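Local atomic coordinates of alternansucrase (PDB entry 6HVG), a protein that belongs to glycoside hydrolase family 70, combining a TIM-barrel-clan core and a bound calcium ion with repeats of the choline-binding and cell-wall-binding type. Residues 538-543 / 1189-1194; 689-694 / 808-813; 1166-1171 / 1195-1200; 1208-1213 / 1239-1244. All blocks are in the same frame, centred on the assembly; numbering follows the deposited sequence.

Interaction 1. Residues 538-543 / 1189-1194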
loop_
_atom_site.group_PDB
_atom_site.type_symbol
_atom_site.label_atom_id
_atom_site.label_comp_id
_atom_site.label_asym_id
_atom_site.label_seq_id
_atom_site.Cartn_x
_atom_site.Cartn_y
_atom_site.Cartn_z
ATOM N N GLN A 538 20.424 0.505 -11.822
ATOM C CA GLN A 538 21.308 -0.512 -12.405
ATOM C C GLN A 538 22.759 -0.064 -12.478
ATOM O O GLN A 538 23.050 1.127 -12.504
ATOM C CB GLN A 538 20.809 -0.892 -13.788
ATOM C CG GLN A 538 19.327 -1.224 -13.850
ATOM C CD GLN A 538 18.946 -2.450 -13.047
ATOM O OE1 GLN A 538 19.609 -3.475 -13.091
ATOM N NE2 GLN A 538 17.870 -2.337 -12.288
ATOM N N ASP A 539 23.662 -1.040 -12.478
ATOM C CA ASP A 539 25.102 -0.803 -12.685
ATOM C C ASP A 539 25.377 -0.724 -14.163
ATOM O O ASP A 539 25.376 -1.749 -14.837
ATOM C CB ASP A 539 25.943 -1.930 -12.080
ATOM C CG ASP A 539 25.927 -1.933 -10.566
ATOM O OD1 ASP A 539 25.494 -0.940 -9.945
ATOM O OD2 ASP A 539 26.379 -2.935 -9.992
ATOM N N ASP A 540 25.640 0.491 -14.648
ATOM C CA ASP A 540 25.775 0.757 -16.069
ATOM C C ASP A 540 26.918 1.761 -16.276
ATOM O O ASP A 540 26.697 2.966 -16.447
ATOM C CB ASP A 540 24.430 1.266 -16.597
ATOM C CG ASP A 540 24.460 1.672 -18.072
ATOM O OD1 ASP A 540 25.456 1.387 -18.798
ATOM O OD2 ASP A 540 23.439 2.269 -18.496
ATOM N N SER A 541 28.142 1.231 -16.253
ATOM C CA SER A 541 29.364 2.024 -16.388
ATOM C C SER A 541 29.516 2.786 -17.730
ATOM O O SER A 541 30.184 3.818 -17.771
ATOM C CB SER A 541 30.567 1.119 -16.185
ATOM O OG SER A 541 30.547 0.056 -17.120
ATOM N N HIS A 542 28.894 2.309 -18.812
ATOM C CA HIS A 542 28.970 3.011 -20.095
ATOM C C HIS A 542 28.208 4.357 -20.098
ATOM O O HIS A 542 28.753 5.384 -20.504
ATOM C CB HIS A 542 28.479 2.120 -21.239
ATOM C CG HIS A 542 28.794 2.669 -22.601
ATOM N ND1 HIS A 542 27.830 3.210 -23.435
ATOM C CD2 HIS A 542 29.975 2.799 -23.259
ATOM C CE1 HIS A 542 28.401 3.643 -24.544
ATOM N NE2 HIS A 542 29.701 3.408 -24.463
ATOM N N ARG A 543 26.962 4.352 -19.630
ATOM C CA ARG A 543 26.092 5.524 -19.725
ATOM C C ARG A 543 25.969 6.345 -18.450
ATOM O O ARG A 543 25.705 7.551 -18.511
ATOM C CB ARG A 543 24.691 5.097 -20.132
ATOM C CG ARG A 543 24.619 4.492 -21.528
ATOM C CD ARG A 543 23.193 4.190 -21.939
ATOM N NE ARG A 543 22.619 3.195 -21.052
ATOM C CZ ARG A 543 21.388 2.716 -21.145
ATOM N NH1 ARG A 543 20.567 3.114 -22.098
ATOM N NH2 ARG A 543 20.975 1.824 -20.258
ATOM N N ASN A 1189 16.066 -0.729 -18.117
ATOM C CA ASN A 1189 17.356 -0.089 -18.334
ATOM C C ASN A 1189 17.282 1.268 -19.028
ATOM O O ASN A 1189 18.101 1.552 -19.888
ATOM C CB ASN A 1189 18.277 -1.024 -19.097
ATOM C CG ASN A 1189 18.566 -2.306 -18.332
ATOM O OD1 ASN A 1189 19.025 -2.286 -17.210
ATOM N ND2 ASN A 1189 18.332 -3.423 -18.959
ATOM N N LEU A 1190 16.317 2.102 -18.636
ATOM C CA LEU A 1190 16.161 3.463 -19.193
ATOM C C LEU A 1190 16.818 4.528 -18.320
ATOM O O LEU A 1190 16.915 4.372 -17.106
ATOM C CB LEU A 1190 14.686 3.849 -19.345
ATOM C CG LEU A 1190 13.802 2.894 -20.147
ATOM C CD1 LEU A 1190 12.412 3.494 -20.280
ATOM C CD2 LEU A 1190 14.381 2.608 -21.512
ATOM N N LEU A 1191 17.260 5.611 -18.943
ATOM C CA LEU A 1191 17.867 6.696 -18.199
ATOM C C LEU A 1191 16.755 7.539 -17.592
ATOM O O LEU A 1191 15.724 7.815 -18.221
ATOM C CB LEU A 1191 18.815 7.545 -19.066
ATOM C CG LEU A 1191 20.037 6.865 -19.705
ATOM C CD1 LEU A 1191 21.133 7.884 -20.001
ATOM C CD2 LEU A 1191 20.615 5.743 -18.868
ATOM N N TYR A 1192 16.987 7.942 -16.348
ATOM C CA TYR A 1192 15.966 8.583 -15.531
ATOM C C TYR A 1192 16.649 9.600 -14.652
ATOM O O TYR A 1192 17.780 9.377 -14.224
ATOM C CB TYR A 1192 15.291 7.535 -14.655
ATOM C CG TYR A 1192 13.977 7.941 -14.060
ATOM C CD1 TYR A 1192 12.814 7.826 -14.782
ATOM C CD2 TYR A 1192 13.892 8.371 -12.759
ATOM C CE1 TYR A 1192 11.594 8.174 -14.234
ATOM C CE2 TYR A 1192 12.687 8.722 -12.202
ATOM C CZ TYR A 1192 11.538 8.621 -12.941
ATOM O OH TYR A 1192 10.328 8.985 -12.381
ATOM N N VAL A 1193 15.968 10.717 -14.413
ATOM C CA VAL A 1193 16.450 11.733 -13.494
ATOM C C VAL A 1193 15.808 11.456 -12.153
ATOM O O VAL A 1193 14.602 11.534 -12.017
ATOM C CB VAL A 1193 16.059 13.144 -13.944
ATOM C CG1 VAL A 1193 16.384 14.159 -12.867
ATOM C CG2 VAL A 1193 16.797 13.509 -15.212
ATOM N N ALA A 1194 16.632 11.126 -11.169
ATOM C CA ALA A 1194 16.168 10.884 -9.818
ATOM C C ALA A 1194 16.745 11.920 -8.871
ATOM O O ALA A 1194 17.706 12.596 -9.207
ATOM C CB ALA A 1194 16.581 9.494 -9.379
HETATM O O HOH W 1 18.077 1.104 -22.841
#

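Interaction 2. Residues 689-694 / 808-813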
loop_
_atom_site.group_PDB
_atom_site.type_symbol
_atom_site.label_atom_id
_atom_site.label_comp_id
_atom_site.label_asym_id
_atom_site.label_seq_id
_atom_site.Cartn_x
_atom_site.Cartn_y
_atom_site.Cartn_z
ATOM N N ASN A 689 -7.990 -11.923 16.415
ATOM C CA ASN A 689 -9.046 -12.851 16.073
ATOM C C ASN A 689 -9.995 -13.160 17.222
ATOM O O ASN A 689 -11.190 -13.346 16.995
ATOM C CB ASN A 689 -8.441 -14.165 15.568
ATOM C CG ASN A 689 -7.623 -13.986 14.303
ATOM O OD1 ASN A 689 -7.882 -13.083 13.505
ATOM N ND2 ASN A 689 -6.633 -14.837 14.115
ATOM N N SER A 690 -9.472 -13.232 18.440
ATOM C CA SER A 690 -10.281 -13.616 19.603
ATOM C C SER A 690 -10.863 -12.483 20.440
ATOM O O SER A 690 -11.831 -12.703 21.144
ATOM C CB SER A 690 -9.467 -14.519 20.516
ATOM O OG SER A 690 -9.133 -15.712 19.840
ATOM N N LEU A 691 -10.292 -11.289 20.380
ATOM C CA LEU A 691 -10.788 -10.188 21.215
ATOM C C LEU A 691 -10.920 -8.852 20.502
ATOM O O LEU A 691 -11.944 -8.194 20.568
ATOM C CB LEU A 691 -9.834 -9.982 22.375
ATOM C CG LEU A 691 -9.840 -11.012 23.480
ATOM C CD1 LEU A 691 -8.603 -10.832 24.347
ATOM C CD2 LEU A 691 -11.101 -10.875 24.310
ATOM N N THR A 692 -9.844 -8.446 19.866
ATOM C CA THR A 692 -9.649 -7.101 19.393
ATOM C C THR A 692 -10.424 -6.752 18.134
ATOM O O THR A 692 -10.844 -5.622 18.005
ATOM C CB THR A 692 -8.120 -6.920 19.179
ATOM O OG1 THR A 692 -7.477 -6.985 20.459
ATOM C CG2 THR A 692 -7.790 -5.629 18.519
ATOM N N HIS A 693 -10.591 -7.680 17.196
ATOM C CA HIS A 693 -11.230 -7.353 15.921
ATOM C C HIS A 693 -12.637 -7.929 15.757
ATOM O O HIS A 693 -12.849 -9.148 15.841
ATOM C CB HIS A 693 -10.392 -7.815 14.757
ATOM C CG HIS A 693 -9.014 -7.264 14.754
ATOM N ND1 HIS A 693 -7.934 -8.032 14.382
ATOM C CD2 HIS A 693 -8.526 -6.046 15.086
ATOM C CE1 HIS A 693 -6.837 -7.304 14.473
ATOM N NE2 HIS A 693 -7.168 -6.097 14.905
ATOM N N GLY A 694 -13.583 -7.035 15.477
ATOM C CA GLY A 694 -14.925 -7.424 15.099
ATOM C C GLY A 694 -15.913 -7.472 16.233
ATOM O O GLY A 694 -15.591 -7.918 17.333
ATOM N N PRO A 808 -8.777 -3.459 27.238
ATOM C CA PRO A 808 -8.445 -3.805 28.620
ATOM C C PRO A 808 -8.204 -5.299 28.846
ATOM O O PRO A 808 -7.267 -5.673 29.541
ATOM C CB PRO A 808 -9.680 -3.334 29.395
ATOM C CG PRO A 808 -10.168 -2.184 28.603
ATOM C CD PRO A 808 -9.950 -2.577 27.170
ATOM N N SER A 809 -9.043 -6.138 28.258
ATOM C CA SER A 809 -8.924 -7.578 28.425
ATOM C C SER A 809 -7.654 -8.075 27.765
ATOM O O SER A 809 -6.974 -8.958 28.284
ATOM C CB SER A 809 -10.169 -8.286 27.853
ATOM O OG SER A 809 -11.358 -7.571 28.168
ATOM N N ALA A 810 -7.348 -7.516 26.604
ATOM C CA ALA A 810 -6.122 -7.846 25.888
ATOM C C ALA A 810 -4.880 -7.488 26.709
ATOM O O ALA A 810 -3.957 -8.281 26.793
ATOM C CB ALA A 810 -6.091 -7.125 24.546
ATOM N N TYR A 811 -4.866 -6.298 27.312
ATOM C CA TYR A 811 -3.774 -5.901 28.205
ATOM C C TYR A 811 -3.696 -6.764 29.473
ATOM O O TYR A 811 -2.613 -7.071 29.949
ATOM C CB TYR A 811 -3.830 -4.403 28.539
ATOM C CG TYR A 811 -3.129 -3.556 27.489
ATOM C CD1 TYR A 811 -1.779 -3.302 27.573
ATOM C CD2 TYR A 811 -3.814 -3.042 26.405
ATOM C CE1 TYR A 811 -1.129 -2.541 26.609
ATOM C CE2 TYR A 811 -3.180 -2.281 25.441
ATOM C CZ TYR A 811 -1.838 -2.035 25.545
ATOM O OH TYR A 811 -1.190 -1.292 24.586
ATOM N N ALA A 812 -4.830 -7.202 29.995
ATOM C CA ALA A 812 -4.823 -8.094 31.151
ATOM C C ALA A 812 -4.008 -9.338 30.845
ATOM O O ALA A 812 -3.220 -9.796 31.680
ATOM C CB ALA A 812 -6.238 -8.481 31.562
ATOM N N MET A 813 -4.189 -9.886 29.651
ATOM C CA MET A 813 -3.415 -11.051 29.222
ATOM C C MET A 813 -1.968 -10.688 28.898
ATOM O O MET A 813 -1.039 -11.358 29.352
ATOM C CB MET A 813 -4.074 -11.709 28.017
ATOM C CG MET A 813 -5.455 -12.279 28.332
ATOM S SD MET A 813 -6.256 -13.062 26.925
ATOM C CE MET A 813 -5.052 -14.333 26.502
#

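Interaction 3. Residues 1166-1171 / 1195-1200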
loop_
_atom_site.group_PDB
_atom_site.type_symbol
_atom_site.label_atom_id
_atom_site.label_comp_id
_atom_site.label_asym_id
_atom_site.label_seq_id
_atom_site.Cartn_x
_atom_site.Cartn_y
_atom_site.Cartn_z
ATOM N N GLY A 1166 19.456 17.076 -4.709
ATOM C CA GLY A 1166 20.323 17.086 -5.879
ATOM C C GLY A 1166 19.994 15.964 -6.857
ATOM O O GLY A 1166 19.829 14.803 -6.446
ATOM N N LYS A 1167 19.934 16.306 -8.152
ATOM C CA LYS A 1167 19.526 15.355 -9.198
ATOM C C LYS A 1167 20.708 14.682 -9.842
ATOM O O LYS A 1167 21.752 15.280 -9.983
ATOM C CB LYS A 1167 18.712 16.043 -10.294
ATOM C CG LYS A 1167 17.492 16.807 -9.804
ATOM C CD LYS A 1167 16.639 17.302 -10.970
ATOM C CE LYS A 1167 15.514 18.182 -10.474
ATOM N NZ LYS A 1167 14.508 18.436 -11.527
ATOM N N GLU A 1168 20.529 13.415 -10.189
ATOM C CA GLU A 1168 21.503 12.640 -10.961
ATOM C C GLU A 1168 20.743 11.817 -11.988
ATOM O O GLU A 1168 19.519 11.654 -11.883
ATOM C CB GLU A 1168 22.285 11.665 -10.101
ATOM C CG GLU A 1168 23.174 12.274 -9.037
ATOM C CD GLU A 1168 23.851 11.199 -8.198
ATOM O OE1 GLU A 1168 23.186 10.675 -7.275
ATOM O OE2 GLU A 1168 25.024 10.832 -8.473
ATOM N N VAL A 1169 21.466 11.317 -12.987
ATOM C CA VAL A 1169 20.858 10.483 -14.002
ATOM C C VAL A 1169 21.240 9.053 -13.692
ATOM O O VAL A 1169 22.412 8.710 -13.698
ATOM C CB VAL A 1169 21.286 10.871 -15.436
ATOM C CG1 VAL A 1169 20.713 9.899 -16.454
ATOM C CG2 VAL A 1169 20.820 12.276 -15.761
ATOM N N VAL A 1170 20.232 8.231 -13.418
ATOM C CA VAL A 1170 20.416 6.809 -13.114
ATOM C C VAL A 1170 19.908 5.974 -14.289
ATOM O O VAL A 1170 19.169 6.484 -15.137
ATOM C CB VAL A 1170 19.624 6.375 -11.835
ATOM C CG1 VAL A 1170 19.989 7.242 -10.642
ATOM C CG2 VAL A 1170 18.107 6.399 -12.077
ATOM N N THR A 1171 20.311 4.704 -14.325
ATOM C CA THR A 1171 19.730 3.713 -15.228
ATOM C C THR A 1171 18.735 2.874 -14.422
ATOM O O THR A 1171 19.120 2.200 -13.466
ATOM C CB THR A 1171 20.808 2.799 -15.836
ATOM O OG1 THR A 1171 21.624 3.550 -16.722
ATOM C CG2 THR A 1171 20.175 1.689 -16.639
ATOM N N ASN A 1195 16.131 12.054 -7.700
ATOM C CA ASN A 1195 16.650 12.917 -6.652
ATOM C C ASN A 1195 17.375 12.063 -5.609
ATOM O O ASN A 1195 16.761 11.537 -4.706
ATOM C CB ASN A 1195 15.531 13.746 -6.026
ATOM C CG ASN A 1195 15.276 15.029 -6.767
ATOM O OD1 ASN A 1195 14.534 15.048 -7.723
ATOM N ND2 ASN A 1195 15.901 16.112 -6.333
ATOM N N THR A 1196 18.692 11.966 -5.752
ATOM C CA THR A 1196 19.496 11.007 -5.005
ATOM C C THR A 1196 20.641 11.606 -4.198
ATOM O O THR A 1196 21.253 10.909 -3.391
ATOM C CB THR A 1196 20.137 10.002 -5.983
ATOM O OG1 THR A 1196 20.715 10.723 -7.085
ATOM C CG2 THR A 1196 19.089 9.040 -6.502
ATOM N N LYS A 1197 20.935 12.883 -4.409
ATOM C CA LYS A 1197 22.137 13.500 -3.865
ATOM C C LYS A 1197 21.771 14.418 -2.718
ATOM O O LYS A 1197 20.909 15.265 -2.846
ATOM C CB LYS A 1197 22.844 14.280 -4.970
ATOM C CG LYS A 1197 24.339 14.419 -4.800
ATOM C CD LYS A 1197 24.940 15.378 -5.821
ATOM C CE LYS A 1197 25.775 14.668 -6.872
ATOM N NZ LYS A 1197 26.428 15.650 -7.785
ATOM N N SER A 1198 22.427 14.239 -1.587
ATOM C CA SER A 1198 22.211 15.070 -0.404
ATOM C C SER A 1198 22.896 16.439 -0.536
ATOM O O SER A 1198 23.775 16.612 -1.388
ATOM C CB SER A 1198 22.773 14.313 0.798
ATOM O OG SER A 1198 22.502 15.001 1.989
ATOM N N SER A 1199 22.525 17.390 0.329
ATOM C CA SER A 1199 23.025 18.773 0.222
ATOM C C SER A 1199 24.541 18.885 0.383
ATOM O O SER A 1199 25.155 19.801 -0.167
ATOM C CB SER A 1199 22.342 19.696 1.245
ATOM O OG SER A 1199 22.904 19.551 2.557
ATOM N N GLY A 1200 25.132 17.972 1.154
ATOM C CA GLY A 1200 26.566 17.985 1.417
ATOM C C GLY A 1200 26.997 19.012 2.450
ATOM O O GLY A 1200 28.192 19.143 2.728
#

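Interaction 4. Residues 1208-1213 / 1239-1244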
loop_
_atom_site.group_PDB
_atom_site.type_symbol
_atom_site.label_atom_id
_atom_site.label_comp_id
_atom_site.label_asym_id
_atom_site.label_seq_id
_atom_site.Cartn_x
_atom_site.Cartn_y
_atom_site.Cartn_z
ATOM N N GLY A 1208 28.979 12.316 9.323
ATOM C CA GLY A 1208 29.136 11.098 8.514
ATOM C C GLY A 1208 30.523 10.499 8.645
ATOM O O GLY A 1208 31.499 11.198 8.540
ATOM N N GLY A 1209 30.592 9.199 8.917
ATOM C CA GLY A 1209 31.854 8.466 9.069
ATOM C C GLY A 1209 32.881 8.897 10.121
ATOM O O GLY A 1209 33.938 8.281 10.243
ATOM N N GLU A 1210 32.579 9.928 10.904
ATOM C CA GLU A 1210 33.558 10.530 11.824
ATOM C C GLU A 1210 34.023 9.639 12.976
ATOM O O GLU A 1210 35.120 9.809 13.473
ATOM C CB GLU A 1210 32.987 11.835 12.406
ATOM C CG GLU A 1210 32.871 12.979 11.398
ATOM C CD GLU A 1210 34.207 13.570 10.996
ATOM O OE1 GLU A 1210 34.971 13.988 11.892
ATOM O OE2 GLU A 1210 34.486 13.601 9.784
ATOM N N PHE A 1211 33.186 8.700 13.399
ATOM C CA PHE A 1211 33.452 7.871 14.574
ATOM C C PHE A 1211 34.096 6.525 14.246
ATOM O O PHE A 1211 34.496 5.790 15.156
ATOM C CB PHE A 1211 32.147 7.681 15.380
ATOM C CG PHE A 1211 31.396 8.967 15.594
ATOM C CD1 PHE A 1211 31.915 9.958 16.416
ATOM C CD2 PHE A 1211 30.206 9.219 14.927
ATOM C CE1 PHE A 1211 31.249 11.162 16.584
ATOM C CE2 PHE A 1211 29.534 10.420 15.090
ATOM C CZ PHE A 1211 30.053 11.391 15.922
ATOM N N LEU A 1212 34.208 6.208 12.962
ATOM C CA LEU A 1212 34.671 4.892 12.522
ATOM C C LEU A 1212 36.143 4.629 12.796
ATOM O O LEU A 1212 36.527 3.511 13.145
ATOM C CB LEU A 1212 34.429 4.722 11.022
ATOM C CG LEU A 1212 32.968 4.685 10.562
ATOM C CD1 LEU A 1212 32.880 4.810 9.052
ATOM C CD2 LEU A 1212 32.262 3.422 11.019
ATOM N N ASP A 1213 36.974 5.645 12.612
ATOM C CA ASP A 1213 38.400 5.477 12.807
ATOM C C ASP A 1213 38.734 5.215 14.272
ATOM O O ASP A 1213 39.541 4.337 14.573
ATOM C CB ASP A 1213 39.162 6.704 12.269
ATOM C CG ASP A 1213 39.063 6.842 10.749
ATOM O OD1 ASP A 1213 38.713 5.853 10.072
ATOM O OD2 ASP A 1213 39.356 7.933 10.230
ATOM N N LYS A 1239 34.199 7.120 3.556
ATOM C CA LYS A 1239 33.212 7.743 4.437
ATOM C C LYS A 1239 32.095 8.380 3.608
ATOM O O LYS A 1239 32.366 8.905 2.538
ATOM C CB LYS A 1239 33.865 8.816 5.318
ATOM C CG LYS A 1239 34.492 8.304 6.595
ATOM C CD LYS A 1239 35.968 8.023 6.446
ATOM C CE LYS A 1239 36.546 7.429 7.718
ATOM N NZ LYS A 1239 37.711 6.565 7.396
ATOM N N ILE A 1240 30.856 8.346 4.114
ATOM C CA ILE A 1240 29.704 8.937 3.424
ATOM C C ILE A 1240 29.292 10.239 4.107
ATOM O O ILE A 1240 28.503 10.219 5.051
ATOM C CB ILE A 1240 28.491 7.963 3.387
ATOM C CG1 ILE A 1240 28.881 6.631 2.740
ATOM C CG2 ILE A 1240 27.324 8.570 2.611
ATOM C CD1 ILE A 1240 27.801 5.562 2.793
ATOM N N LYS A 1241 29.834 11.357 3.629
ATOM C CA LYS A 1241 29.413 12.696 4.058
ATOM C C LYS A 1241 28.256 13.220 3.194
ATOM O O LYS A 1241 27.571 14.172 3.570
ATOM C CB LYS A 1241 30.558 13.703 3.939
ATOM C CG LYS A 1241 31.803 13.461 4.776
ATOM C CD LYS A 1241 31.479 13.066 6.197
ATOM C CE LYS A 1241 32.684 13.284 7.102
ATOM N NZ LYS A 1241 32.660 14.644 7.680
ATOM N N GLN A 1242 28.066 12.607 2.020
ATOM C CA GLN A 1242 27.013 13.004 1.093
ATOM C C GLN A 1242 26.403 11.772 0.449
ATOM O O GLN A 1242 27.113 10.970 -0.132
ATOM C CB GLN A 1242 27.595 13.914 0.019
ATOM C CG GLN A 1242 26.568 14.495 -0.947
ATOM C CD GLN A 1242 27.229 15.299 -2.043
ATOM O OE1 GLN A 1242 28.171 14.828 -2.683
ATOM N NE2 GLN A 1242 26.736 16.505 -2.278
ATOM N N TRP A 1243 25.089 11.612 0.546
ATOM C CA TRP A 1243 24.419 10.534 -0.178
ATOM C C TRP A 1243 24.391 10.839 -1.666
ATOM O O TRP A 1243 24.368 11.986 -2.070
ATOM C CB TRP A 1243 22.981 10.330 0.320
ATOM C CG TRP A 1243 22.913 9.776 1.685
ATOM C CD1 TRP A 1243 22.585 10.448 2.835
ATOM C CD2 TRP A 1243 23.209 8.444 2.075
ATOM N NE1 TRP A 1243 22.660 9.606 3.913
ATOM C CE2 TRP A 1243 23.050 8.369 3.473
ATOM C CE3 TRP A 1243 23.589 7.299 1.381
ATOM C CZ2 TRP A 1243 23.270 7.192 4.183
ATOM C CZ3 TRP A 1243 23.800 6.115 2.099
ATOM C CH2 TRP A 1243 23.641 6.079 3.475
ATOM N N SER A 1244 24.384 9.783 -2.467
ATOM C CA SER A 1244 24.189 9.878 -3.902
ATOM C C SER A 1244 23.702 8.526 -4.412
ATOM O O SER A 1244 23.683 7.562 -3.669
ATOM C CB SER A 1244 25.471 10.312 -4.586
ATOM O OG SER A 1244 26.467 9.342 -4.419
#

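Interaction 1. Residues 538-543 / 1189-1194
The guanidinium group of Arg543 reaches out of its loop to take hold of the backbone carbonyl of Asn1189 both directly and through water. Arg543 NH2 donates to Asn1189 O at 2.9 Å, with a donor angle of 151° and the oxygen lying somewhat off the guanidinium plane. A water accepts from Arg543 NH1 and donates to the same Asn1189 O, so the second terminal nitrogen has a bridged route to it. Leu1191 adds an apolar contact: its CD2 methyl sits over the centre of one guanidinium face, 3.9 Å from Arg543 CZ.

What aims this group is a carboxylate in its own loop. Asp540 OD2 is gripped side-on by two nitrogens, Arg543 NE at 2.8 Å on its syn lone pair and Arg543 NH2 at 3.1 Å from above the carboxylate plane. The arginine chain bends at chi3 (-63°), which swings the flat group toward both partners. Thr1171 OG1 also bonds to Asp540 OD2, a second-shell restraint on the rotation of the carboxylate. Elsewhere, Asn1189 OD1 rests 3.5 Å from Gln538 CG, the two amide planes steeply inclined; the Gln538 amide nitrogen itself turns to Ala536 O.

The carbonyl is presented by a G1 beta bulge, in which Asn1189, with left-handed backbone angles, and Leu1190 both face Ala1172. Strand 1190-1197 lies at the edge of a six-stranded antiparallel sheet, beside strand 1166-1175, and the loop leaving strand 534-537, on the far side of 1166-1175, arches back to meet it.

Interaction 2. Residues 689-694 / 808-813
Leu691 makes most of this contact, laying its two methyl branches against one side of the helix at 808-813. Leu691 CD1 is the more deeply engaged: it lies 4.1 Å from Met813 SD and 4.2 Å from Ala810 CA, touching the thioether and the helix backbone together. Leu691 CD2 meets Ser809 CB more loosely, at 4.5 Å. Beside the leucine, Thr692 brings OG1 to within 4.3 Å of Ala810 CB, a packing contact rather than a polar one. Ala810 has a small methyl, and here the main chains approach to 7.0 Å between Leu691 CA and Ala810 CA.

With CG anti to the carbonyl carbon (chi1 -64°) and chi2 extended, Met813 brings its sulfur to Leu691 CD1; the bend at chi3 turns only the terminal CE. The leucine is delivered by the final, wider pi-type turn of its helix, after which His693 departs from helical backbone angles. That helix end is further tied by backbone hydrogen bonding between Thr692 and Tyr805, just ahead of the second helix.

Val914 of strand 910-915 touches Leu691, Ser809 and Met813, and Phe687 reaches Thr692 and Met813 from the preceding turns of helix 681-692. Helix 681-692 follows strand 678-679 and helix 807-814 precedes strand 821-825, both members of the parallel barrel sheet; the packing thus joins two helical elements of the TIM-barrel region to each other and to the antiparallel sheet containing strand 910-915.

Interaction 3. Residues 1166-1171 / 1195-1200
Gly1166 O is gripped by two successive backbone amides, Thr1196 N at 3.1 Å and Lys1197 N at 3.0 Å. The threonine amide approaches nearly along the C=O axis, with a C=O...N angle of 165°, while that of Lys1197 comes in with a tilt from the carbonyl plane. The return bond, Gly1166 N to Lys1197 O at 3.0 Å, lies in the carbonyl plane and completes a hydrogen-bonded antiparallel pair.

Two residues facing one is the signature of a classic beta bulge, and the register moves by one between Gly1166 and Lys1167, the latter opposing Asn1195 as a non-hydrogen-bonded pair. Here strands 1166-1175 and 1190-1197, the last two of a six-stranded antiparallel sheet, diverge: their short segments stand at 103° to one another.

Next to the bulge, the Thr1196 hydroxyl reaches the Glu1168 carboxylate. With chi1 at 47°, OG1 lies between the backbone N and carbonyl carbon, where it donates to Glu1168 OE1; the modelled separation is too short to be taken literally. Ala1245 N gives that carboxylate oxygen a second donor. Lys1197 passes across the glutamate at about a right angle, its CE 4.1 Å from Glu1168 CG. Its ammonium makes no contact with the carboxylate, Lys1197 NZ and Glu1168 OE2 being 5.1 Å apart, although the opposite charge may still favour the ionised acid.

On the face bearing Lys1167 and Asn1195 the two side chains run side by side, Lys1167 CG lying 3.9 Å from Asn1195 ND2. The amide is fixed from beyond the pair: Arg1256 donates to Asn1195 OD1, and Asn1195 ND2 bonds to Leu1164 O.

Interaction 4. Residues 1208-1213 / 1239-1244
Two salt bridges join Glu1210 to Lys1241 and Asp1213 to Lys1239. In the first, Lys1241 NZ lies 3.0 Å from Glu1210 OE2 and meets it from above the carboxylate plane, the two side chains crossing at about a right angle. The glutamate leaves its backbone pointing away from the loop, and its bend at chi2 (-72°) brings the acid back; the ammonium is also held by Ala1205 O. In the second, Lys1239 NZ stands 2.9 Å from Asp1213 OD1, on the syn side and only modestly off the carboxylate plane. Each end has a further partner, Ala1236 O for the lysine and Arg1216 for the aspartate, so the pair belongs to a small polar network.

Between the charged ends the contact is close packing against bare backbone. Lys1239 CG rests 3.6 Å from Gly1209 CA, its chain turning at chi2 to run over the glycine toward the aspartate. Alongside, Ile1240 O lies 3.6 Å from Gly1208 CA, and that oxygen accepts from Gln1204 NE2.

Gly1209 has positive phi, and Glu592 OE1 receives its backbone NH, while Asn595 OD1 receives that of Phe1211; both acceptors come from helix 587-601. The chain from Gly1209 to Leu1212 forms a type I beta turn, and the whole is a glycine-containing connection between short helices 1203-1207 and 1212-1218, clasped by the lysines of a neighbouring loop.

All four contacts fall within the family 70 region, yet they form one cluster and one outlier. Interactions 1 and 3 share strand 1190-1197, and with strand 1166-1175 they occupy one edge of the six-stranded antiparallel sheet, their centres about 13 Å apart; along the chain their segments alternate. Interaction 4 comes later, about 17 Å from interaction 3 between centres, and is tied to it where Ser1198 meets Gln1242 and Trp1243. Interaction 2, whose segments fall between the two of interaction 1 in sequence, packs barrel-region helices about 51 Å away, centre to centre, without touching the others. Interaction 1 brings a sequence-distant loop to the sheet edge, whereas interactions 3 and 4 are local closures.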